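Local coordinates for protein 6-carboxyhexanoate--coa ligase (Bacillus subtilis, PDB 5FLL) that belongs to the ligase class of enzymes and binds pimeloyl-AMP in a pocket built against a mixed beta sheet, at residues K112-I117 against A190-S195; R124-F129 against R228-D233; D199-Y204 against K219-E224. All coordinates share one frame; numbering follows the deposited sequence.

Contact 1 (K112-I117 against A190-S195); sequences KAYEQI and AELCWS. With WAQ (pimeloyl-AMP), chain C.
Helix-on-sheet packing joins Tyr114 and Ile117, from the segment on helix 107-116, to Leu192 and Trp194 of strand 188-194. No hydrogen bond crosses here; the contact is apolar. Leu192 is the hub. Its CD2 methyl lies 3.8 Å from Tyr114 CE1 and 3.7 Å from Ile117 CD1, and its side chain crosses both partners at about a right angle. CD1, the other methyl of Leu192, comes 3.7 Å from Tyr114 OH and also sits in the plane of the Trp194 ring, at its edge. Ile117 CD1 rests over the centre of one face of the Tyr114 ring, so the methyl, the phenol and Leu192 CD2 all touch one another. With chi1 at -80°, CG1 of Ile117 lies beside the backbone N and CG2 beside the carbonyl carbon; CG2 then touches the benzo end of the indole, 4.0 Å from Trp194 CH2. The phenol oxygen of Tyr114 has its polar partner in Gln93, and Arg97 makes a cation-pi contact with the ring. The strand's other side serves the ligand: Cys193 SG lies 3.6 Å from CAO of pimeloyl-AMP, and just past the strand Ser195 OG donates to its OAD at 2.6 Å while also bonding Asp197 N. Helix 89-103 shares the Tyr114 side through Ala96 and Gln93, helix 170-184 meets the side of Glu191, and strand 188-194 itself runs between strands 203-207 and 227-232, antiparallel to each.

Contact 2 (R124-F129 against R228-D233); sequences RGAVLF and RVFFID. With WAQ (pimeloyl-AMP), chain C.
Val127 and Phe129 carry the backbone pairing with strand 227-232, each bonding through both its N-H and its C=O. Val127 N donates to Arg228 O at 2.9 Å, and Val127 O takes the N-H of Phe230 almost head-on. Two residues on, Phe129 N reaches Phe230 O at 2.8 Å while Phe129 O receives Ile232 N from a little out of the carbonyl plane. Apolar contacts fill both faces. On one, Ala126 CB lies over the Phe230 ring, a CH-pi contact 3.8 Å from the centroid, and Leu128 CD1 comes 3.7 Å from Phe230 CD2. On the other, Phe129 and Phe231 run alongside each other in the same direction, against Val109 and Ala113 of helix 107-116. Polar contacts gather at the Arg228 end. A water donates to both Gly125 O and Arg228 O, so Arg228 O has two donors. Bent at chi2 (65°), the Arg228 side chain passes along the ribose of pimeloyl-AMP and brings NH1 3.0 Å from its O4', which sits in the guanidinium plane. A salt bridge from NE to Glu191 and a bond from NH2 to Tyr204 OH fix the rotation of that plane. Gly125 O accepts from O2' of the same ribose at 2.8 Å. This is regular parallel pairing inside a mixed sheet, with a ligand pocket at the end of the strands where the pairing starts.

Contact 3 (D199-Y204 against K219-E224); sequences DYITGY and KEYGTE. With WAQ (pimeloyl-AMP), chain C.
A chi1 of 62° on Ile201 tucks CG1 in between its own N and carbonyl carbon and turns CG2 onto the Tyr221 ring, which chi1 of -79° has swung beside its own backbone N. The methyl CG2 stands over the ring centre, 3.7 Å from the centroid and 4° off the normal, a nearly ideal CH-pi contact. Farther along, Ile201 CD1 comes 3.7 Å from Tyr221 CE2, the two side chains crossing at about a right angle. Asp199 O approaches the same ring in its plane, at the edge, 3.7 Å from CE1. Packing is tight beneath: Ile201 CG2 is 3.1 Å from Lys219 O. The two segments flank the open end of the hairpin of strands 203-207 and 211-215, one leading in and the other following it. There a type II beta turn runs from Glu220 to Thr223, with Gly222 at its third position, and Thr223 OG1 bonds back to Glu220 O at 3.0 Å. Lys219 stretches out beyond CG, passing CE 3.5 Å from Tyr200 O; its NZ then donates to Thr223 O from above the carbonyl plane, and to Ser195 O and Asp197 O as well, so several backbone carbonyls hold the buried ammonium. Tyr200 faces away from this packing, its OH donating to OAB of pimeloyl-AMP in a bond modelled so short that its length is doubtful.

How the contacts relate
From the N terminus, the chain gives 112-117 and then 124-129, the first halves of contacts 1 and 2. Contact 1 closes first, when strand 188-194 returns beneath the helix after 72 residues. Contact 3 follows in series, a short loop around the hairpin of strands 203-207 and 211-215. Contact 2 closes last, at 228-233: its loop crosses that of contact 1 and encloses contact 3 whole. All three reach one mixed sheet, in which strand 188-194 is the neighbour of both 203-207 and 227-232. Together they join helix 107-116, strand 127-130 and the loops flanking the hairpin to that sheet. Each has a segment touching pimeloyl-AMP; helix 107-116 lies across strand 188-194 from it.

Contact 1 (K112-I117 against A190-S195)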
loop_
_atom_site.group_PDB
_atom_site.type_symbol
_atom_site.label_atom_id
_atom_site.label_comp_id
_atom_site.label_asym_id
_atom_site.label_seq_id
_atom_site.Cartn_x
_atom_site.Cartn_y
_atom_site.Cartn_z
ATOM N N LYS A 112 10.318 24.380 26.803
ATOM C CA LYS A 112 10.442 22.964 27.042
ATOM C C LYS A 112 10.377 22.215 25.696
ATOM O O LYS A 112 11.134 21.275 25.464
ATOM C CB LYS A 112 9.341 22.491 27.987
ATOM C CG LYS A 112 9.570 22.897 29.428
ATOM C CD LYS A 112 8.311 22.706 30.266
ATOM C CE LYS A 112 8.543 23.115 31.708
ATOM N NZ LYS A 112 7.441 22.650 32.627
ATOM N N ALA A 113 9.475 22.643 24.826
ATOM C CA ALA A 113 9.301 21.995 23.560
ATOM C C ALA A 113 10.553 22.136 22.733
ATOM O O ALA A 113 11.029 21.155 22.177
ATOM C CB ALA A 113 8.124 22.584 22.815
ATOM N N TYR A 114 11.139 23.332 22.709
ATOM C CA TYR A 114 12.376 23.526 21.939
ATOM C C TYR A 114 13.531 22.696 22.421
ATOM O O TYR A 114 14.405 22.350 21.636
ATOM C CB TYR A 114 12.793 24.993 21.872
ATOM C CG TYR A 114 12.251 25.672 20.623
ATOM C CD1 TYR A 114 10.936 26.124 20.574
ATOM C CD2 TYR A 114 13.042 25.852 19.503
ATOM C CE1 TYR A 114 10.422 26.736 19.432
ATOM C CE2 TYR A 114 12.537 26.470 18.378
ATOM C CZ TYR A 114 11.227 26.920 18.343
ATOM O OH TYR A 114 10.691 27.503 17.206
ATOM N N GLU A 115 13.550 22.359 23.702
ATOM C CA GLU A 115 14.586 21.453 24.209
ATOM C C GLU A 115 14.401 20.016 23.722
ATOM O O GLU A 115 15.334 19.257 23.727
ATOM C CB GLU A 115 14.599 21.473 25.728
ATOM C CG GLU A 115 15.227 22.726 26.289
ATOM C CD GLU A 115 15.170 22.757 27.793
ATOM O OE1 GLU A 115 15.001 21.677 28.403
ATOM O OE2 GLU A 115 15.306 23.872 28.348
ATOM N N GLN A 116 13.194 19.643 23.327
ATOM C CA GLN A 116 12.904 18.258 22.902
ATOM C C GLN A 116 12.821 18.081 21.371
ATOM O O GLN A 116 12.901 16.985 20.856
ATOM C CB GLN A 116 11.633 17.753 23.585
ATOM C CG GLN A 116 11.895 17.390 25.037
ATOM C CD GLN A 116 10.639 17.421 25.883
ATOM O OE1 GLN A 116 9.827 16.494 25.822
ATOM N NE2 GLN A 116 10.482 18.473 26.698
ATOM N N ILE A 117 12.767 19.188 20.656
ATOM C CA ILE A 117 12.615 19.163 19.211
ATOM C C ILE A 117 13.731 18.387 18.496
ATOM O O ILE A 117 13.450 17.642 17.586
ATOM C CB ILE A 117 12.504 20.588 18.672
ATOM C CG1 ILE A 117 11.071 21.082 18.874
ATOM C CG2 ILE A 117 12.928 20.642 17.217
ATOM C CD1 ILE A 117 10.847 22.539 18.508
ATOM N N ALA A 190 -1.832 25.891 18.721
ATOM C CA ALA A 190 -0.861 26.284 17.738
ATOM C C ALA A 190 -0.094 25.093 17.193
ATOM O O ALA A 190 -0.035 24.009 17.829
ATOM C CB ALA A 190 0.100 27.283 18.333
ATOM N N GLU A 191 0.504 25.313 16.005
ATOM C CA GLU A 191 1.375 24.368 15.369
ATOM C C GLU A 191 2.726 25.020 15.065
ATOM O O GLU A 191 2.792 26.192 14.663
ATOM C CB GLU A 191 0.750 23.857 14.067
ATOM C CG GLU A 191 1.753 23.011 13.278
ATOM C CD GLU A 191 1.214 22.459 11.978
ATOM O OE1 GLU A 191 0.161 22.934 11.521
ATOM O OE2 GLU A 191 1.884 21.580 11.391
ATOM N N LEU A 192 3.811 24.266 15.246
ATOM C CA LEU A 192 5.122 24.691 14.768
ATOM C C LEU A 192 5.687 23.687 13.764
ATOM O O LEU A 192 5.652 22.480 13.998
ATOM C CB LEU A 192 6.066 24.842 15.919
ATOM C CG LEU A 192 7.564 24.958 15.673
ATOM C CD1 LEU A 192 7.920 26.327 15.084
ATOM C CD2 LEU A 192 8.257 24.720 17.000
ATOM N N CYS A 193 6.189 24.182 12.638
ATOM C CA CYS A 193 6.573 23.320 11.539
ATOM C C CYS A 193 7.763 23.839 10.740
ATOM O O CYS A 193 7.810 25.010 10.349
ATOM C CB CYS A 193 5.428 23.197 10.569
ATOM S SG CYS A 193 5.939 22.424 9.022
ATOM N N TRP A 194 8.713 22.951 10.476
ATOM C CA TRP A 194 9.553 23.110 9.320
ATOM C C TRP A 194 9.913 21.745 8.750
ATOM O O TRP A 194 9.735 20.700 9.389
ATOM C CB TRP A 194 10.785 23.973 9.636
ATOM C CG TRP A 194 11.766 23.434 10.644
ATOM C CD1 TRP A 194 12.857 22.698 10.384
ATOM C CD2 TRP A 194 11.783 23.674 12.057
ATOM N NE1 TRP A 194 13.550 22.424 11.528
ATOM C CE2 TRP A 194 12.924 23.029 12.575
ATOM C CE3 TRP A 194 10.928 24.342 12.941
ATOM C CZ2 TRP A 194 13.223 23.011 13.933
ATOM C CZ3 TRP A 194 11.240 24.347 14.274
ATOM C CH2 TRP A 194 12.386 23.701 14.761
ATOM N N SER A 195 10.416 21.754 7.524
ATOM C CA SER A 195 10.574 20.525 6.769
ATOM C C SER A 195 11.789 19.728 7.216
ATOM O O SER A 195 12.810 20.281 7.628
ATOM C CB SER A 195 10.651 20.829 5.261
ATOM O OG SER A 195 10.636 19.618 4.529
HETATM N N1 WAQ C . 0.670 14.491 9.746
HETATM C C2 WAQ C . 1.509 14.685 10.842
HETATM N N3 WAQ C . 2.810 15.128 10.637
HETATM C C4 WAQ C . 3.233 15.322 9.366
HETATM C C5 WAQ C . 2.412 15.144 8.317
HETATM C C6 WAQ C . 1.151 14.719 8.517
HETATM N N6 WAQ C . 0.390 14.533 7.446
HETATM N N7 WAQ C . 3.089 15.451 7.205
HETATM C C8 WAQ C . 4.318 15.803 7.544
HETATM N N9 WAQ C . 4.402 15.736 8.889
HETATM C "C1'" WAQ C . 5.568 15.985 9.741
HETATM C "C2'" WAQ C . 6.532 14.848 9.530
HETATM O "O2'" WAQ C . 7.311 14.650 10.676
HETATM C "C3'" WAQ C . 7.438 15.395 8.428
HETATM O "O3'" WAQ C . 8.673 14.688 8.376
HETATM C "C4'" WAQ C . 7.627 16.785 8.937
HETATM O "O4'" WAQ C . 6.310 17.168 9.437
HETATM C "C5'" WAQ C . 7.954 17.724 7.781
HETATM O "O5'" WAQ C . 7.180 17.307 6.726
HETATM O OAB WAQ C . 6.321 27.447 2.090
HETATM O OAC WAQ C . 7.263 20.633 3.587
HETATM O OAD WAQ C . 8.750 17.840 4.736
HETATM O OAE WAQ C . 4.292 27.830 3.065
HETATM O OAH WAQ C . 6.156 17.623 4.394
HETATM C CAK WAQ C . 6.161 24.420 5.354
HETATM C CAL WAQ C . 6.291 25.713 4.493
HETATM C CAM WAQ C . 6.752 23.218 4.634
HETATM C CAN WAQ C . 5.344 25.674 3.320
HETATM C CAO WAQ C . 6.930 22.053 5.590
HETATM O OAU WAQ C . 7.149 19.650 5.686
HETATM C CAW WAQ C . 5.323 27.110 2.799
HETATM C CAX WAQ C . 7.103 20.707 4.821
HETATM P PBG WAQ C . 7.246 18.104 5.301
#

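Contact 2 (R124-F129 against R228-D233)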
loop_
_atom_site.group_PDB
_atom_site.type_symbol
_atom_site.label_atom_id
_atom_site.label_comp_id
_atom_site.label_asym_id
_atom_site.label_seq_id
_atom_site.Cartn_x
_atom_site.Cartn_y
_atom_site.Cartn_z
ATOM N N ARG A 124 7.992 10.528 12.320
ATOM C CA ARG A 124 7.478 10.418 10.956
ATOM C C ARG A 124 6.168 11.149 10.743
ATOM O O ARG A 124 5.784 11.450 9.600
ATOM C CB ARG A 124 7.321 8.948 10.615
ATOM C CG ARG A 124 8.570 8.186 11.031
ATOM C CD ARG A 124 8.816 6.955 10.210
ATOM N NE ARG A 124 7.927 5.866 10.590
ATOM C CZ ARG A 124 8.091 5.097 11.664
ATOM N NH1 ARG A 124 9.107 5.307 12.497
ATOM N NH2 ARG A 124 7.222 4.122 11.910
ATOM N N GLY A 125 5.482 11.430 11.843
ATOM C CA GLY A 125 4.306 12.302 11.821
ATOM C C GLY A 125 4.509 13.511 12.735
ATOM O O GLY A 125 5.578 14.115 12.748
ATOM N N ALA A 126 3.492 13.813 13.549
ATOM C CA ALA A 126 3.539 14.973 14.426
ATOM C C ALA A 126 3.594 14.588 15.877
ATOM O O ALA A 126 3.140 13.516 16.262
ATOM C CB ALA A 126 2.326 15.865 14.189
ATOM N N VAL A 127 4.128 15.503 16.681
ATOM C CA VAL A 127 4.129 15.367 18.099
ATOM C C VAL A 127 3.028 16.222 18.744
ATOM O O VAL A 127 2.813 17.365 18.368
ATOM C CB VAL A 127 5.468 15.809 18.669
ATOM C CG1 VAL A 127 5.368 15.876 20.209
ATOM C CG2 VAL A 127 6.576 14.842 18.230
ATOM N N LEU A 128 2.300 15.653 19.695
ATOM C CA LEU A 128 1.299 16.407 20.453
ATOM C C LEU A 128 1.925 16.784 21.785
ATOM O O LEU A 128 2.323 15.906 22.544
ATOM C CB LEU A 128 0.035 15.565 20.668
ATOM C CG LEU A 128 -1.007 15.589 19.546
ATOM C CD1 LEU A 128 -0.361 15.386 18.187
ATOM C CD2 LEU A 128 -2.072 14.554 19.768
ATOM N N PHE A 129 2.000 18.090 22.055
ATOM C CA PHE A 129 2.616 18.603 23.259
ATOM C C PHE A 129 1.544 19.271 24.119
ATOM O O PHE A 129 0.902 20.206 23.700
ATOM C CB PHE A 129 3.713 19.608 22.893
ATOM C CG PHE A 129 4.763 19.780 23.962
ATOM C CD1 PHE A 129 5.681 18.772 24.230
ATOM C CD2 PHE A 129 4.822 20.953 24.721
ATOM C CE1 PHE A 129 6.637 18.924 25.223
ATOM C CE2 PHE A 129 5.765 21.107 25.720
ATOM C CZ PHE A 129 6.670 20.087 25.979
ATOM N N ARG A 228 7.441 19.010 13.613
ATOM C CA ARG A 228 5.989 19.135 13.527
ATOM C C ARG A 228 5.434 18.873 14.915
ATOM O O ARG A 228 5.331 17.717 15.348
ATOM C CB ARG A 228 5.419 18.124 12.517
ATOM C CG ARG A 228 4.217 18.588 11.721
ATOM C CD ARG A 228 4.633 19.739 10.850
ATOM N NE ARG A 228 3.634 20.257 9.926
ATOM C CZ ARG A 228 3.623 19.997 8.628
ATOM N NH1 ARG A 228 4.497 19.137 8.097
ATOM N NH2 ARG A 228 2.741 20.609 7.858
ATOM N N VAL A 229 5.058 19.955 15.599
ATOM C CA VAL A 229 4.554 19.898 16.961
ATOM C C VAL A 229 3.199 20.603 16.984
ATOM O O VAL A 229 3.071 21.731 16.458
ATOM C CB VAL A 229 5.499 20.635 17.937
ATOM C CG1 VAL A 229 4.988 20.535 19.357
ATOM C CG2 VAL A 229 6.892 20.036 17.873
ATOM N N PHE A 230 2.197 19.925 17.574
ATOM C CA PHE A 230 0.892 20.512 17.831
ATOM C C PHE A 230 0.791 20.771 19.310
ATOM O O PHE A 230 0.913 19.854 20.108
ATOM C CB PHE A 230 -0.250 19.569 17.414
ATOM C CG PHE A 230 -0.186 19.108 15.980
ATOM C CD1 PHE A 230 0.516 19.819 15.046
ATOM C CD2 PHE A 230 -0.857 17.981 15.579
ATOM C CE1 PHE A 230 0.560 19.394 13.744
ATOM C CE2 PHE A 230 -0.827 17.559 14.277
ATOM C CZ PHE A 230 -0.097 18.250 13.352
ATOM N N PHE A 231 0.561 22.025 19.675
ATOM C CA PHE A 231 0.401 22.379 21.064
ATOM C C PHE A 231 -1.084 22.291 21.400
ATOM O O PHE A 231 -1.915 22.996 20.815
ATOM C CB PHE A 231 0.910 23.795 21.334
ATOM C CG PHE A 231 2.400 23.966 21.149
ATOM C CD1 PHE A 231 2.922 24.319 19.912
ATOM C CD2 PHE A 231 3.270 23.843 22.228
ATOM C CE1 PHE A 231 4.291 24.463 19.727
ATOM C CE2 PHE A 231 4.629 24.009 22.063
ATOM C CZ PHE A 231 5.143 24.320 20.812
ATOM N N ILE A 232 -1.383 21.480 22.403
ATOM C CA ILE A 232 -2.734 21.040 22.709
ATOM C C ILE A 232 -3.206 21.598 24.036
ATOM O O ILE A 232 -2.457 21.594 25.015
ATOM C CB ILE A 232 -2.754 19.522 22.856
ATOM C CG1 ILE A 232 -2.231 18.894 21.583
ATOM C CG2 ILE A 232 -4.146 19.009 23.205
ATOM C CD1 ILE A 232 -3.063 19.237 20.375
ATOM N N ASP A 233 -4.434 22.099 24.039
ATOM C CA ASP A 233 -5.098 22.527 25.251
ATOM C C ASP A 233 -6.448 21.826 25.393
ATOM O O ASP A 233 -7.442 22.275 24.819
ATOM C CB ASP A 233 -5.295 24.038 25.222
ATOM C CG ASP A 233 -6.192 24.505 26.310
ATOM O OD1 ASP A 233 -6.462 23.707 27.254
ATOM O OD2 ASP A 233 -6.643 25.659 26.219
HETATM N N1 WAQ C . 0.670 14.491 9.746
HETATM C C2 WAQ C . 1.509 14.685 10.842
HETATM N N3 WAQ C . 2.810 15.128 10.637
HETATM C C4 WAQ C . 3.233 15.322 9.366
HETATM C C5 WAQ C . 2.412 15.144 8.317
HETATM C C6 WAQ C . 1.151 14.719 8.517
HETATM N N6 WAQ C . 0.390 14.533 7.446
HETATM N N7 WAQ C . 3.089 15.451 7.205
HETATM C C8 WAQ C . 4.318 15.803 7.544
HETATM N N9 WAQ C . 4.402 15.736 8.889
HETATM C "C1'" WAQ C . 5.568 15.985 9.741
HETATM C "C2'" WAQ C . 6.532 14.848 9.530
HETATM O "O2'" WAQ C . 7.311 14.650 10.676
HETATM C "C3'" WAQ C . 7.438 15.395 8.428
HETATM O "O3'" WAQ C . 8.673 14.688 8.376
HETATM C "C4'" WAQ C . 7.627 16.785 8.937
HETATM O "O4'" WAQ C . 6.310 17.168 9.437
HETATM C "C5'" WAQ C . 7.954 17.724 7.781
HETATM O "O5'" WAQ C . 7.180 17.307 6.726
HETATM O OAB WAQ C . 6.321 27.447 2.090
HETATM O OAC WAQ C . 7.263 20.633 3.587
HETATM O OAD WAQ C . 8.750 17.840 4.736
HETATM O OAE WAQ C . 4.292 27.830 3.065
HETATM O OAH WAQ C . 6.156 17.623 4.394
HETATM C CAK WAQ C . 6.161 24.420 5.354
HETATM C CAL WAQ C . 6.291 25.713 4.493
HETATM C CAM WAQ C . 6.752 23.218 4.634
HETATM C CAN WAQ C . 5.344 25.674 3.320
HETATM C CAO WAQ C . 6.930 22.053 5.590
HETATM O OAU WAQ C . 7.149 19.650 5.686
HETATM C CAW WAQ C . 5.323 27.110 2.799
HETATM C CAX WAQ C . 7.103 20.707 4.821
HETATM P PBG WAQ C . 7.246 18.104 5.301
HETATM O O HOH W 1 7.260 15.711 14.591
#

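Contact 3 (D199-Y204 against K219-E224)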
loop_
_atom_site.group_PDB
_atom_site.type_symbol
_atom_site.label_atom_id
_atom_site.label_comp_id
_atom_site.label_asym_id
_atom_site.label_seq_id
_atom_site.Cartn_x
_atom_site.Cartn_y
_atom_site.Cartn_z
ATOM N N ASP A 199 16.317 20.385 1.238
ATOM C CA ASP A 199 16.259 21.374 0.169
ATOM C C ASP A 199 15.139 22.425 0.348
ATOM O O ASP A 199 14.787 23.125 -0.586
ATOM C CB ASP A 199 16.113 20.650 -1.197
ATOM C CG ASP A 199 14.720 19.942 -1.363
ATOM O OD1 ASP A 199 13.896 19.885 -0.412
ATOM O OD2 ASP A 199 14.434 19.473 -2.480
ATOM N N TYR A 200 14.591 22.542 1.538
ATOM C CA TYR A 200 13.559 23.546 1.781
ATOM C C TYR A 200 13.668 24.059 3.189
ATOM O O TYR A 200 13.453 23.294 4.132
ATOM C CB TYR A 200 12.184 22.939 1.562
ATOM C CG TYR A 200 11.119 23.959 1.311
ATOM C CD1 TYR A 200 11.053 24.648 0.091
ATOM C CD2 TYR A 200 10.192 24.272 2.293
ATOM C CE1 TYR A 200 10.076 25.607 -0.147
ATOM C CE2 TYR A 200 9.208 25.224 2.078
ATOM C CZ TYR A 200 9.152 25.897 0.863
ATOM O OH TYR A 200 8.171 26.840 0.659
ATOM N N ILE A 201 13.960 25.353 3.339
ATOM C CA ILE A 201 14.171 25.967 4.665
ATOM C C ILE A 201 13.035 26.867 5.159
ATOM O O ILE A 201 13.075 27.401 6.284
ATOM C CB ILE A 201 15.441 26.807 4.686
ATOM C CG1 ILE A 201 15.337 27.969 3.675
ATOM C CG2 ILE A 201 16.644 25.943 4.366
ATOM C CD1 ILE A 201 16.382 29.051 3.868
ATOM N N THR A 202 11.996 27.032 4.357
ATOM C CA THR A 202 10.846 27.768 4.839
ATOM C C THR A 202 9.998 26.895 5.725
ATOM O O THR A 202 9.869 25.690 5.491
ATOM C CB THR A 202 10.020 28.320 3.705
ATOM O OG1 THR A 202 10.752 29.385 3.081
ATOM C CG2 THR A 202 8.713 28.858 4.236
ATOM N N GLY A 203 9.490 27.491 6.799
ATOM C CA GLY A 203 8.619 26.795 7.748
ATOM C C GLY A 203 7.463 27.710 8.118
ATOM O O GLY A 203 7.235 28.726 7.457
ATOM N N TYR A 204 6.729 27.359 9.175
ATOM C CA TYR A 204 5.606 28.182 9.634
ATOM C C TYR A 204 5.184 27.916 11.059
ATOM O O TYR A 204 5.554 26.898 11.671
ATOM C CB TYR A 204 4.393 27.986 8.730
ATOM C CG TYR A 204 3.692 26.624 8.844
ATOM C CD1 TYR A 204 2.670 26.424 9.751
ATOM C CD2 TYR A 204 4.009 25.569 7.965
ATOM C CE1 TYR A 204 2.010 25.222 9.825
ATOM C CE2 TYR A 204 3.365 24.354 8.053
ATOM C CZ TYR A 204 2.370 24.191 8.976
ATOM O OH TYR A 204 1.737 22.986 9.066
ATOM N N LYS A 219 15.761 26.954 9.118
ATOM C CA LYS A 219 16.971 26.135 9.288
ATOM C C LYS A 219 17.900 26.329 8.074
ATOM O O LYS A 219 17.536 26.996 7.121
ATOM C CB LYS A 219 16.595 24.670 9.367
ATOM C CG LYS A 219 16.072 24.138 8.038
ATOM C CD LYS A 219 15.879 22.630 8.062
ATOM C CE LYS A 219 15.514 22.078 6.694
ATOM N NZ LYS A 219 15.336 20.608 6.821
ATOM N N GLU A 220 19.072 25.704 8.097
ATOM C CA GLU A 220 20.033 25.802 6.984
ATOM C C GLU A 220 19.731 24.736 5.929
ATOM O O GLU A 220 19.231 23.654 6.262
ATOM C CB GLU A 220 21.476 25.612 7.491
ATOM C CG GLU A 220 21.884 26.563 8.625
ATOM C CD GLU A 220 22.088 28.017 8.183
ATOM O OE1 GLU A 220 21.926 28.315 6.988
ATOM O OE2 GLU A 220 22.392 28.879 9.038
ATOM N N TYR A 221 20.026 25.051 4.671
ATOM C CA TYR A 221 20.031 24.074 3.591
ATOM C C TYR A 221 20.911 22.896 3.930
ATOM O O TYR A 221 21.924 23.048 4.595
ATOM C CB TYR A 221 20.523 24.716 2.275
ATOM C CG TYR A 221 19.442 25.525 1.619
ATOM C CD1 TYR A 221 18.339 24.892 1.039
ATOM C CD2 TYR A 221 19.446 26.923 1.678
ATOM C CE1 TYR A 221 17.298 25.623 0.487
ATOM C CE2 TYR A 221 18.410 27.668 1.132
ATOM C CZ TYR A 221 17.339 27.012 0.538
ATOM O OH TYR A 221 16.317 27.729 -0.012
ATOM N N GLY A 222 20.508 21.718 3.482
ATOM C CA GLY A 222 21.341 20.527 3.609
ATOM C C GLY A 222 21.136 19.782 4.911
ATOM O O GLY A 222 21.764 18.762 5.132
ATOM N N THR A 223 20.250 20.268 5.768
ATOM C CA THR A 223 19.968 19.568 7.029
ATOM C C THR A 223 18.644 18.829 6.965
ATOM O O THR A 223 17.690 19.285 6.317
ATOM C CB THR A 223 19.934 20.515 8.246
ATOM O OG1 THR A 223 18.780 21.345 8.157
ATOM C CG2 THR A 223 21.214 21.386 8.313
ATOM N N GLU A 224 18.603 17.675 7.623
ATOM C CA GLU A 224 17.480 16.787 7.528
ATOM C C GLU A 224 16.637 16.779 8.796
ATOM O O GLU A 224 15.788 15.905 8.958
ATOM C CB GLU A 224 17.957 15.385 7.255
ATOM C CG GLU A 224 18.668 15.230 5.924
ATOM C CD GLU A 224 18.820 13.778 5.547
ATOM O OE1 GLU A 224 18.996 12.939 6.457
ATOM O OE2 GLU A 224 18.753 13.481 4.339
HETATM N N1 WAQ C . 0.670 14.491 9.746
HETATM C C2 WAQ C . 1.509 14.685 10.842
HETATM N N3 WAQ C . 2.810 15.128 10.637
HETATM C C4 WAQ C . 3.233 15.322 9.366
HETATM C C5 WAQ C . 2.412 15.144 8.317
HETATM C C6 WAQ C . 1.151 14.719 8.517
HETATM N N6 WAQ C . 0.390 14.533 7.446
HETATM N N7 WAQ C . 3.089 15.451 7.205
HETATM C C8 WAQ C . 4.318 15.803 7.544
HETATM N N9 WAQ C . 4.402 15.736 8.889
HETATM C "C1'" WAQ C . 5.568 15.985 9.741
HETATM C "C2'" WAQ C . 6.532 14.848 9.530
HETATM O "O2'" WAQ C . 7.311 14.650 10.676
HETATM C "C3'" WAQ C . 7.438 15.395 8.428
HETATM O "O3'" WAQ C . 8.673 14.688 8.376
HETATM C "C4'" WAQ C . 7.627 16.785 8.937
HETATM O "O4'" WAQ C . 6.310 17.168 9.437
HETATM C "C5'" WAQ C . 7.954 17.724 7.781
HETATM O "O5'" WAQ C . 7.180 17.307 6.726
HETATM O OAB WAQ C . 6.321 27.447 2.090
HETATM O OAC WAQ C . 7.263 20.633 3.587
HETATM O OAD WAQ C . 8.750 17.840 4.736
HETATM O OAE WAQ C . 4.292 27.830 3.065
HETATM O OAH WAQ C . 6.156 17.623 4.394
HETATM C CAK WAQ C . 6.161 24.420 5.354
HETATM C CAL WAQ C . 6.291 25.713 4.493
HETATM C CAM WAQ C . 6.752 23.218 4.634
HETATM C CAN WAQ C . 5.344 25.674 3.320
HETATM C CAO WAQ C . 6.930 22.053 5.590
HETATM O OAU WAQ C . 7.149 19.650 5.686
HETATM C CAW WAQ C . 5.323 27.110 2.799
HETATM C CAX WAQ C . 7.103 20.707 4.821
HETATM P PBG WAQ C . 7.246 18.104 5.301
#